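Local structure of DR2417 (Deinococcus radiodurans, 4XWW) at residues T311-Q316 against L342-I347. The protein degrades RNA as a two-metal-ion 5'-3' exonuclease of the metallo-beta-lactamase superfamily, and possibly also as an endonuclease, probably acting in rRNA maturation. Sequence-based numbering, arbitrary orientation.
Sequences TGSQGQ and LSSNPI. With nucleotides of chain C.
Gln-314 meets Ile-347 across two loops whose CA atoms come nearest, 5.9 Å, at Gln-314 and Pro-346, the first loop being folded by a type I turn from Gly-312 to Gly-315. The primary amide of Gln-314 spans the gap with both its polar atoms. OE1 accepts the backbone N of Ile-347 at 2.8 Å in a nearly straight bond (170°), and NE2 donates to Asn-345 O at 3.1 Å, with that oxygen close to the plane of the amide. A bend at chi2 (-54°) swings the amide over to the other loop, chi3 sets the turn of its plane, and Asn-350 gives OE1 a second hydrogen bond. These loops follow strands 306-310 and 339-342 of the parallel beta-CASP sheet, which flank strand 240-243, and they form part of the surface that holds the RNA. Thr-311 OG1 donates to OP1 of nucleotide U6 of chain C at 2.6 Å. On the other loop, Ile-347 rests against the ribose of U2 of chain C, CG1 lying 3.3 Å from its O4', while its side chain crosses that of Gln-314 at about a right angle. In one of the two conformers of Ser-344, Ser-313 CB packs on Ser-344 OG at 3.5 Å; a water bridges that hydroxyl to Ser-313 O, donating to the carbonyl at 2.7 Å. Phe-245, a residue that binds UMP, touches both Ser-313 and Gln-314.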
loop_
_atom_site.group_PDB
_atom_site.type_symbol
_atom_site.label_atom_id
_atom_site.label_comp_id
_atom_site.label_asym_id
_atom_site.label_seq_id
_atom_site.Cartn_x
_atom_site.Cartn_y
_atom_site.Cartn_z
ATOM N N THR A 311 4.777 -21.134 -0.155
ATOM C CA THR A 311 3.701 -20.164 -0.240
ATOM C C THR A 311 4.095 -18.855 0.436
ATOM O O THR A 311 4.971 -18.843 1.293
ATOM C CB THR A 311 2.454 -20.699 0.439
ATOM O OG1 THR A 311 2.788 -21.130 1.763
ATOM C CG2 THR A 311 1.880 -21.899 -0.341
ATOM N N GLY A 312 3.414 -17.775 0.071
ATOM C CA GLY A 312 3.593 -16.518 0.761
ATOM C C GLY A 312 4.162 -15.372 -0.040
ATOM O O GLY A 312 4.619 -14.405 0.553
ATOM N N SER A 313 4.087 -15.451 -1.366
ATOM C CA SER A 313 4.772 -14.487 -2.231
ATOM C C SER A 313 4.232 -13.064 -2.084
ATOM O O SER A 313 4.913 -12.094 -2.419
ATOM C CB SER A 313 4.676 -14.929 -3.692
ATOM O OG SER A 313 3.385 -14.682 -4.208
ATOM N N GLN A 314 3.019 -12.937 -1.557
ATOM C CA GLN A 314 2.407 -11.621 -1.390
ATOM C C GLN A 314 2.444 -11.141 0.056
ATOM O O GLN A 314 1.694 -10.250 0.442
ATOM C CB GLN A 314 0.960 -11.644 -1.899
ATOM C CG GLN A 314 0.856 -11.711 -3.424
ATOM C CD GLN A 314 1.647 -10.602 -4.104
ATOM O OE1 GLN A 314 1.369 -9.416 -3.915
ATOM N NE2 GLN A 314 2.644 -10.989 -4.900
ATOM N N GLY A 315 3.316 -11.732 0.861
ATOM C CA GLY A 315 3.529 -11.232 2.213
ATOM C C GLY A 315 2.550 -11.697 3.271
ATOM O O GLY A 315 2.530 -11.146 4.375
ATOM N N GLN A 316 1.748 -12.711 2.947
ATOM C CA GLN A 316 0.779 -13.259 3.895
ATOM C C GLN A 316 1.505 -13.746 5.153
ATOM O O GLN A 316 2.322 -14.660 5.081
ATOM C CB GLN A 316 -0.017 -14.407 3.258
ATOM C CG GLN A 316 -0.753 -14.051 1.957
ATOM C CD GLN A 316 0.044 -14.392 0.706
ATOM O OE1 GLN A 316 1.267 -14.248 0.670
ATOM N NE2 GLN A 316 -0.655 -14.858 -0.332
ATOM N N LEU A 342 12.366 -14.157 -3.777
ATOM C CA LEU A 342 10.984 -13.768 -4.050
ATOM C C LEU A 342 10.780 -13.719 -5.558
ATOM O O LEU A 342 11.113 -12.726 -6.200
ATOM C CB LEU A 342 10.655 -12.405 -3.414
ATOM C CG LEU A 342 11.047 -12.257 -1.944
ATOM C CD1 LEU A 342 10.587 -10.898 -1.347
ATOM C CD2 LEU A 342 10.525 -13.390 -1.123
ATOM N N SER A 343 10.279 -14.817 -6.124
ATOM C CA SER A 343 10.047 -14.918 -7.565
ATOM C C SER A 343 8.654 -14.372 -7.866
ATOM O O SER A 343 7.755 -15.114 -8.254
ATOM C CB SER A 343 10.198 -16.370 -8.034
ATOM O OG SER A 343 10.198 -16.481 -9.453
ATOM N N SER A 344 8.502 -13.064 -7.687
ATOM C CA SER A 344 7.211 -12.379 -7.724
ATOM C C SER A 344 7.448 -10.887 -7.518
ATOM O O SER A 344 8.527 -10.479 -7.112
ATOM C CB SER A 344 6.261 -12.895 -6.643
ATOM O OG SER A 344 6.848 -12.743 -5.370
ATOM N N ASN A 345 6.423 -10.097 -7.809
ATOM C CA ASN A 345 6.404 -8.680 -7.532
ATOM C C ASN A 345 5.190 -8.451 -6.667
ATOM O O ASN A 345 4.166 -9.095 -6.870
ATOM C CB ASN A 345 6.289 -7.850 -8.809
ATOM C CG ASN A 345 7.616 -7.574 -9.459
ATOM O OD1 ASN A 345 8.612 -7.298 -8.788
ATOM N ND2 ASN A 345 7.629 -7.610 -10.787
ATOM N N PRO A 346 5.270 -7.508 -5.726
ATOM C CA PRO A 346 4.063 -7.215 -4.942
ATOM C C PRO A 346 2.923 -6.660 -5.789
ATOM O O PRO A 346 3.106 -5.738 -6.577
ATOM C CB PRO A 346 4.522 -6.137 -3.950
ATOM C CG PRO A 346 6.015 -6.160 -3.988
ATOM C CD PRO A 346 6.412 -6.659 -5.344
ATOM N N ILE A 347 1.759 -7.257 -5.641
ATOM C CA ILE A 347 0.551 -6.746 -6.269
ATOM C C ILE A 347 0.171 -5.450 -5.543
ATOM O O ILE A 347 0.296 -5.377 -4.327
ATOM C CB ILE A 347 -0.563 -7.793 -6.187
ATOM C CG1 ILE A 347 -0.138 -9.044 -6.970
ATOM C CG2 ILE A 347 -1.890 -7.230 -6.693
ATOM C CD1 ILE A 347 -1.003 -10.246 -6.719
ATOM P P U C 5 -1.190 -18.473 -3.347
ATOM O OP1 U C 5 -0.582 -17.129 -3.459
ATOM O OP2 U C 5 -0.411 -19.663 -3.746
ATOM O "O5'" U C 5 -1.662 -18.681 -1.843
ATOM C "C5'" U C 5 -0.687 -18.718 -0.792
ATOM C "C4'" U C 5 -1.270 -18.201 0.499
ATOM O "O4'" U C 5 -2.508 -17.482 0.247
ATOM C "C3'" U C 5 -1.680 -19.260 1.507
ATOM O "O3'" U C 5 -0.568 -19.803 2.202
ATOM C "C2'" U C 5 -2.630 -18.471 2.396
ATOM O "O2'" U C 5 -1.959 -17.607 3.286
ATOM C "C1'" U C 5 -3.387 -17.653 1.350
ATOM N N1 U C 5 -4.602 -18.335 0.886
ATOM C C2 U C 5 -5.736 -18.212 1.665
ATOM O O2 U C 5 -5.765 -17.552 2.689
ATOM N N3 U C 5 -6.835 -18.882 1.193
ATOM C C4 U C 5 -6.919 -19.654 0.055
ATOM O O4 U C 5 -7.987 -20.194 -0.235
ATOM C C5 U C 5 -5.702 -19.742 -0.693
ATOM C C6 U C 5 -4.610 -19.101 -0.258
ATOM P P U C 2 1.826 -10.261 -12.716
ATOM O OP1 U C 2 1.626 -11.706 -12.963
ATOM O OP2 U C 2 1.921 -9.326 -13.860
ATOM O "O5'" U C 2 0.662 -9.706 -11.781
ATOM C "C5'" U C 2 0.255 -10.402 -10.593
ATOM C "C4'" U C 2 -1.238 -10.280 -10.397
ATOM O "O4'" U C 2 -1.573 -8.932 -9.961
ATOM C "C3'" U C 2 -2.095 -10.547 -11.632
ATOM O "O3'" U C 2 -3.241 -11.286 -11.240
ATOM C "C2'" U C 2 -2.538 -9.150 -12.055
ATOM O "O2'" U C 2 -3.755 -9.150 -12.770
ATOM C "C1'" U C 2 -2.685 -8.474 -10.696
ATOM N N1 U C 2 -2.649 -7.007 -10.742
ATOM C C2 U C 2 -3.550 -6.319 -9.953
ATOM O O2 U C 2 -4.354 -6.876 -9.227
ATOM N N3 U C 2 -3.471 -4.953 -10.047
ATOM C C4 U C 2 -2.608 -4.218 -10.830
ATOM O O4 U C 2 -2.662 -2.987 -10.801
ATOM C C5 U C 2 -1.710 -5.001 -11.621
ATOM C C6 U C 2 -1.760 -6.337 -11.551
ATOM P P U C 6 -0.595 -21.331 2.647
ATOM O OP1 U C 6 0.722 -21.667 3.249
ATOM O OP2 U C 6 -1.153 -22.142 1.528
ATOM O "O5'" U C 6 -1.696 -21.355 3.803
ATOM C "C5'" U C 6 -1.607 -20.507 4.937
ATOM C "C4'" U C 6 -2.878 -20.549 5.746
ATOM O "O4'" U C 6 -3.981 -20.037 4.951
ATOM C "C3'" U C 6 -3.338 -21.936 6.163
ATOM O "O3'" U C 6 -2.668 -22.422 7.311
ATOM C "C2'" U C 6 -4.838 -21.751 6.348
ATOM O "O2'" U C 6 -5.116 -21.101 7.579
ATOM C "C1'" U C 6 -5.155 -20.781 5.213
ATOM N N1 U C 6 -5.564 -21.494 3.976
ATOM C C2 U C 6 -6.903 -21.812 3.838
ATOM O O2 U C 6 -7.739 -21.525 4.678
ATOM N N3 U C 6 -7.231 -22.475 2.678
ATOM C C4 U C 6 -6.376 -22.852 1.661
ATOM O O4 U C 6 -6.824 -23.447 0.677
ATOM C C5 U C 6 -5.008 -22.492 1.877
ATOM C C6 U C 6 -4.664 -21.846 2.996
HETATM O O HOH W 1 5.919 -10.399 -4.311
#